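PDB 6Y1X: radical SAM domain protein from Methanothrix thermoacetophila, which probably acts as the carbide synthase NifB, a radical SAM enzyme with [4Fe-4S] clusters that matures the nitrogenase iron-molybdenum cofactor. Local coordinates for residues C72-R77 and N217-P222; V107-P112 and E123-V128. All blocks are in the same frame, centred on the assembly; numbering follows the deposited sequence.

Following the chain from the N terminus, the loop C72-R77 comes first, after strand 61-63 and ahead of helix 87-100. Strand 104-109 then runs into V107-P112, and the next helix carries E123-V128 back alongside it, so contact 2 closes a short loop of 10 residues. Contact 1 closes only at N217 on strand 213-220, with 139 residues between its two segments, and contact 2 is nested inside that long loop. Both reach the six-stranded parallel sheet, on opposite sides of the chain's centre, about 20 Å apart between centres. Their first segments meet directly: C72 N lies 2.8 Å from P112 O, probably hydrogen-bonded, and both contacts touch the chain C cluster.

Contact 1: residues C72-R77 and N217-P222; sequences CVNESR and NTVLIP. With SF4 (iron/sulfur cluster), chain D; SF4 (iron/sulfur cluster), chain C.
V219 lays its CG2 methyl against the amide of N74, 3.8 Å from OD1, where the loop between the two iron-sulfur clusters meets strand 213-220 in the six-stranded parallel sheet of the radical SAM partial (beta/alpha) barrel. The two side chains cross at about a right angle, and N74 OD1 is hydrogen-bonded to Y65 OH, which probably fixes the rotation of the amide while ND2 faces S1 of the chain D cluster. C72 to E75 form a type I turn, closed by a hydrogen bond from E75 N to C72 O of 3.1 Å. Its two ends grip different clusters: C72 SG binds FE3 of the chain D cluster at 2.3 Å, as fourth cysteine beside C59, C63 and C66. N217, pointing from the strand toward the loop, crosses E75 at about a right angle, its amide plane 27° from the carboxylate and so nearly coplanar with it. The modelled approach of N217 ND2 to that carboxylate is too short to be trusted. The other end of this amide is well held, since OD1 accepts from both N245 ND2 and K215 NZ. A bend at chi2 (71°) swings the E75 carboxylate over to the chain C cluster, where OE2 binds FE1 at 2.2 Å.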
loop_
_atom_site.group_PDB
_atom_site.type_symbol
_atom_site.label_atom_id
_atom_site.label_comp_id
_atom_site.label_asym_id
_atom_site.label_seq_id
_atom_site.Cartn_x
_atom_site.Cartn_y
_atom_site.Cartn_z
ATOM N N CYS A 72 5.522 -8.165 2.194
ATOM C CA CYS A 72 4.185 -7.899 1.674
ATOM C C CYS A 72 4.202 -7.626 0.176
ATOM O O CYS A 72 4.697 -6.588 -0.275
ATOM C CB CYS A 72 3.556 -6.722 2.417
ATOM S SG CYS A 72 1.945 -6.263 1.759
ATOM N N VAL A 73 3.662 -8.564 -0.605
ATOM C CA VAL A 73 3.780 -8.496 -2.054
ATOM C C VAL A 73 2.929 -7.393 -2.665
ATOM O O VAL A 73 3.065 -7.108 -3.860
ATOM C CB VAL A 73 3.431 -9.887 -2.632
ATOM C CG1 VAL A 73 1.972 -10.234 -2.361
ATOM C CG2 VAL A 73 3.803 -10.007 -4.112
ATOM N N ASN A 74 2.080 -6.728 -1.878
ATOM C CA ASN A 74 1.364 -5.574 -2.413
ATOM C C ASN A 74 2.316 -4.434 -2.739
ATOM O O ASN A 74 2.048 -3.645 -3.651
ATOM C CB ASN A 74 0.297 -5.085 -1.432
ATOM C CG ASN A 74 -0.830 -6.078 -1.250
ATOM O OD1 ASN A 74 -1.100 -6.897 -2.129
ATOM N ND2 ASN A 74 -1.502 -6.007 -0.106
ATOM N N GLU A 75 3.431 -4.331 -2.016
ATOM C CA GLU A 75 4.325 -3.191 -2.161
ATOM C C GLU A 75 5.774 -3.631 -2.345
ATOM O O GLU A 75 6.688 -2.822 -2.175
ATOM C CB GLU A 75 4.197 -2.238 -0.971
ATOM C CG GLU A 75 4.351 -0.768 -1.363
ATOM C CD GLU A 75 3.152 -0.248 -2.147
ATOM O OE1 GLU A 75 2.240 -1.041 -2.457
ATOM O OE2 GLU A 75 3.121 0.952 -2.469
ATOM N N SER A 76 5.999 -4.892 -2.702
ATOM C CA SER A 76 7.340 -5.423 -2.890
ATOM C C SER A 76 7.338 -6.398 -4.054
ATOM O O SER A 76 6.320 -7.030 -4.350
ATOM C CB SER A 76 7.838 -6.141 -1.624
ATOM O OG SER A 76 9.102 -6.748 -1.832
ATOM N N ARG A 77 8.490 -6.522 -4.705
ATOM C CA ARG A 77 8.682 -7.601 -5.657
ATOM C C ARG A 77 8.563 -8.938 -4.925
ATOM O O ARG A 77 8.835 -9.017 -3.722
ATOM C CB ARG A 77 10.036 -7.462 -6.355
ATOM C CG ARG A 77 11.223 -7.464 -5.423
ATOM C CD ARG A 77 12.436 -6.810 -6.071
ATOM N NE ARG A 77 13.650 -7.017 -5.285
ATOM C CZ ARG A 77 13.915 -6.406 -4.133
ATOM N NH1 ARG A 77 13.052 -5.539 -3.616
ATOM N NH2 ARG A 77 15.046 -6.664 -3.491
ATOM N N ASN A 217 -3.394 0.794 -4.813
ATOM C CA ASN A 217 -2.968 -0.378 -5.558
ATOM C C ASN A 217 -4.144 -1.324 -5.739
ATOM O O ASN A 217 -4.954 -1.501 -4.827
ATOM C CB ASN A 217 -1.860 -1.128 -4.816
ATOM C CG ASN A 217 -0.570 -0.349 -4.727
ATOM O OD1 ASN A 217 -0.324 0.588 -5.489
ATOM N ND2 ASN A 217 0.286 -0.759 -3.801
ATOM N N THR A 218 -4.213 -1.962 -6.904
ATOM C CA THR A 218 -5.153 -3.055 -7.119
ATOM C C THR A 218 -4.413 -4.206 -7.776
ATOM O O THR A 218 -3.768 -4.017 -8.813
ATOM C CB THR A 218 -6.338 -2.639 -7.999
ATOM O OG1 THR A 218 -7.070 -1.586 -7.363
ATOM C CG2 THR A 218 -7.269 -3.828 -8.256
ATOM N N VAL A 219 -4.486 -5.384 -7.160
ATOM C CA VAL A 219 -3.918 -6.592 -7.750
ATOM C C VAL A 219 -4.934 -7.104 -8.757
ATOM O O VAL A 219 -6.086 -7.373 -8.402
ATOM C CB VAL A 219 -3.603 -7.654 -6.685
ATOM C CG1 VAL A 219 -2.954 -8.874 -7.325
ATOM C CG2 VAL A 219 -2.695 -7.078 -5.619
ATOM N N LEU A 220 -4.516 -7.222 -10.012
ATOM C CA LEU A 220 -5.410 -7.676 -11.069
ATOM C C LEU A 220 -5.439 -9.198 -11.071
ATOM O O LEU A 220 -4.472 -9.843 -11.482
ATOM C CB LEU A 220 -4.945 -7.113 -12.408
ATOM C CG LEU A 220 -5.883 -7.283 -13.598
ATOM C CD1 LEU A 220 -7.177 -6.519 -13.373
ATOM C CD2 LEU A 220 -5.173 -6.797 -14.851
ATOM N N ILE A 221 -6.560 -9.767 -10.648
ATOM C CA ILE A 221 -6.689 -11.210 -10.455
ATOM C C ILE A 221 -7.665 -11.742 -11.494
ATOM O O ILE A 221 -8.881 -11.559 -11.349
ATOM C CB ILE A 221 -7.156 -11.544 -9.030
ATOM C CG1 ILE A 221 -6.227 -10.894 -7.997
ATOM C CG2 ILE A 221 -7.212 -13.049 -8.833
ATOM C CD1 ILE A 221 -6.863 -10.733 -6.601
ATOM N N PRO A 222 -7.186 -12.386 -12.555
ATOM C CA PRO A 222 -8.091 -12.830 -13.623
ATOM C C PRO A 222 -9.168 -13.759 -13.089
ATOM O O PRO A 222 -8.900 -14.657 -12.287
ATOM C CB PRO A 222 -7.153 -13.553 -14.595
ATOM C CG PRO A 222 -5.846 -12.869 -14.402
ATOM C CD PRO A 222 -5.775 -12.586 -12.921
HETATM FE FE1 SF4 D . 0.556 -10.678 2.839
HETATM FE FE2 SF4 D . -1.738 -9.350 2.359
HETATM FE FE3 SF4 D . 0.616 -7.985 2.505
HETATM FE FE4 SF4 D . -0.501 -9.054 4.752
HETATM S S1 SF4 D . -1.383 -7.364 3.464
HETATM S S2 SF4 D . 1.711 -9.176 4.141
HETATM S S3 SF4 D . -1.438 -10.991 3.942
HETATM S S4 SF4 D . 0.040 -9.534 0.911
HETATM FE FE1 SF4 C . 4.648 2.407 -1.846
HETATM FE FE2 SF4 C . 6.456 4.028 -3.075
HETATM FE FE3 SF4 C . 7.167 2.551 -0.904
HETATM FE FE4 SF4 C . 5.483 4.711 -0.609
HETATM S S1 SF4 C . 7.685 4.762 -1.273
HETATM S S2 SF4 C . 5.247 2.640 0.363
HETATM S S3 SF4 C . 4.278 4.563 -2.561
HETATM S S4 SF4 C . 6.545 1.732 -2.962
#

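Contact 2: residues V107-P112 and E123-V128; sequences VAVAGP and ETLRLV. With SF4 (iron/sulfur cluster), chain C.
Strand V107-V109 and helix E123-V128 run antiparallel, at 170° between their directions and 9.5 Å between their axes, as the first strand and the helix of a beta-alpha-beta unit that strand 136-141 completes. The closest pair of CA atoms is V107 with V128, at 8.2 Å. Along the strand the side chains alternate: V107 and V109 point to the helix, A108 away from it. V107 and V128 meet tip to tip, CG1 to CG1 at 4.1 Å; both put that methyl anti to the backbone N (chi1 169° and 170°), which stretches the branches toward each other. Two residues on along the strand, V109 sets CG2 against L125, one helical turn before V128, 4.0 Å from its CG, the two side chains crossing obliquely. L125 also packs on I139 and V128 on L137, which carries the apolar layer on to the next strand. Behind the strand, A108 CB lies 3.7 Å from S1 of the chain C cluster, and A110 CB follows near S2. Made by valine and leucine carbons, this is an apolar contact that rests on shape and dispersion, with no hydrogen bond between the two segments.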
loop_
_atom_site.group_PDB
_atom_site.type_symbol
_atom_site.label_atom_id
_atom_site.label_comp_id
_atom_site.label_asym_id
_atom_site.label_seq_id
_atom_site.Cartn_x
_atom_site.Cartn_y
_atom_site.Cartn_z
ATOM N N VAL A 107 11.162 8.248 2.414
ATOM C CA VAL A 107 11.373 7.144 3.338
ATOM C C VAL A 107 10.010 6.562 3.680
ATOM O O VAL A 107 9.079 7.302 4.019
ATOM C CB VAL A 107 12.112 7.606 4.607
ATOM C CG1 VAL A 107 12.087 6.528 5.665
ATOM C CG2 VAL A 107 13.544 7.974 4.267
ATOM N N ALA A 108 9.890 5.241 3.599
ATOM C CA ALA A 108 8.587 4.612 3.711
ATOM C C ALA A 108 8.694 3.358 4.558
ATOM O O ALA A 108 9.762 2.752 4.692
ATOM C CB ALA A 108 8.007 4.256 2.337
ATOM N N VAL A 109 7.564 2.982 5.141
ATOM C CA VAL A 109 7.396 1.674 5.751
ATOM C C VAL A 109 6.318 0.956 4.954
ATOM O O VAL A 109 5.202 1.472 4.801
ATOM C CB VAL A 109 7.026 1.775 7.240
ATOM C CG1 VAL A 109 6.815 0.379 7.836
ATOM C CG2 VAL A 109 8.101 2.542 8.006
ATOM N N ALA A 110 6.654 -0.225 4.447
ATOM C CA ALA A 110 5.768 -0.971 3.568
ATOM C C ALA A 110 5.754 -2.456 3.890
ATOM O O ALA A 110 5.071 -3.216 3.197
ATOM C CB ALA A 110 6.160 -0.768 2.098
ATOM N N GLY A 111 6.477 -2.892 4.914
ATOM C CA GLY A 111 6.545 -4.290 5.243
ATOM C C GLY A 111 7.476 -4.557 6.403
ATOM O O GLY A 111 7.880 -3.638 7.122
ATOM N N PRO A 112 7.837 -5.834 6.614
ATOM C CA PRO A 112 7.483 -6.980 5.761
ATOM C C PRO A 112 6.001 -7.395 5.827
ATOM O O PRO A 112 5.543 -8.147 4.966
ATOM C CB PRO A 112 8.376 -8.103 6.305
ATOM C CG PRO A 112 9.514 -7.392 6.984
ATOM C CD PRO A 112 8.873 -6.188 7.601
ATOM N N GLU A 123 6.871 4.539 15.659
ATOM C CA GLU A 123 8.092 4.968 16.328
ATOM C C GLU A 123 9.189 5.283 15.318
ATOM O O GLU A 123 9.938 6.252 15.487
ATOM C CB GLU A 123 8.551 3.893 17.311
ATOM C CG GLU A 123 9.717 4.304 18.181
ATOM C CD GLU A 123 9.523 5.677 18.796
ATOM O OE1 GLU A 123 10.405 6.540 18.602
ATOM O OE2 GLU A 123 8.486 5.898 19.459
ATOM N N THR A 124 9.283 4.485 14.254
ATOM C CA THR A 124 10.314 4.700 13.244
ATOM C C THR A 124 10.094 6.009 12.494
ATOM O O THR A 124 11.014 6.824 12.362
ATOM C CB THR A 124 10.326 3.535 12.256
ATOM O OG1 THR A 124 10.673 2.326 12.940
ATOM C CG2 THR A 124 11.330 3.794 11.150
ATOM N N LEU A 125 8.873 6.235 12.006
ATOM C CA LEU A 125 8.618 7.434 11.220
ATOM C C LEU A 125 8.638 8.685 12.084
ATOM O O LEU A 125 8.921 9.777 11.582
ATOM C CB LEU A 125 7.285 7.309 10.493
ATOM C CG LEU A 125 7.289 6.263 9.383
ATOM C CD1 LEU A 125 5.897 6.118 8.840
ATOM C CD2 LEU A 125 8.272 6.634 8.278
ATOM N N ARG A 126 8.340 8.547 13.376
ATOM C CA ARG A 126 8.525 9.659 14.297
ATOM C C ARG A 126 10.004 10.002 14.447
ATOM O O ARG A 126 10.375 11.181 14.477
ATOM C CB ARG A 126 7.906 9.317 15.652
ATOM C CG ARG A 126 7.964 10.440 16.664
ATOM C CD ARG A 126 7.711 9.930 18.072
ATOM N NE ARG A 126 8.786 9.059 18.544
ATOM C CZ ARG A 126 9.916 9.495 19.096
ATOM N NH1 ARG A 126 10.127 10.797 19.242
ATOM N NH2 ARG A 126 10.838 8.631 19.501
ATOM N N LEU A 127 10.864 8.983 14.532
ATOM C CA LEU A 127 12.299 9.230 14.627
ATOM C C LEU A 127 12.849 9.837 13.341
ATOM O O LEU A 127 13.624 10.799 13.384
ATOM C CB LEU A 127 13.041 7.932 14.949
ATOM C CG LEU A 127 12.932 7.331 16.350
ATOM C CD1 LEU A 127 13.618 5.973 16.387
ATOM C CD2 LEU A 127 13.540 8.264 17.388
ATOM N N VAL A 128 12.453 9.295 12.188
ATOM C CA VAL A 128 12.965 9.795 10.915
ATOM C C VAL A 128 12.498 11.225 10.668
ATOM O O VAL A 128 13.291 12.097 10.293
ATOM C CB VAL A 128 12.547 8.858 9.769
ATOM C CG1 VAL A 128 12.858 9.493 8.421
ATOM C CG2 VAL A 128 13.240 7.513 9.914
HETATM FE FE1 SF4 C . 4.648 2.407 -1.846
HETATM FE FE2 SF4 C . 6.456 4.028 -3.075
HETATM FE FE3 SF4 C . 7.167 2.551 -0.904
HETATM FE FE4 SF4 C . 5.483 4.711 -0.609
HETATM S S1 SF4 C . 7.685 4.762 -1.273
HETATM S S2 SF4 C . 5.247 2.640 0.363
HETATM S S3 SF4 C . 4.278 4.563 -2.561
HETATM S S4 SF4 C . 6.545 1.732 -2.962
#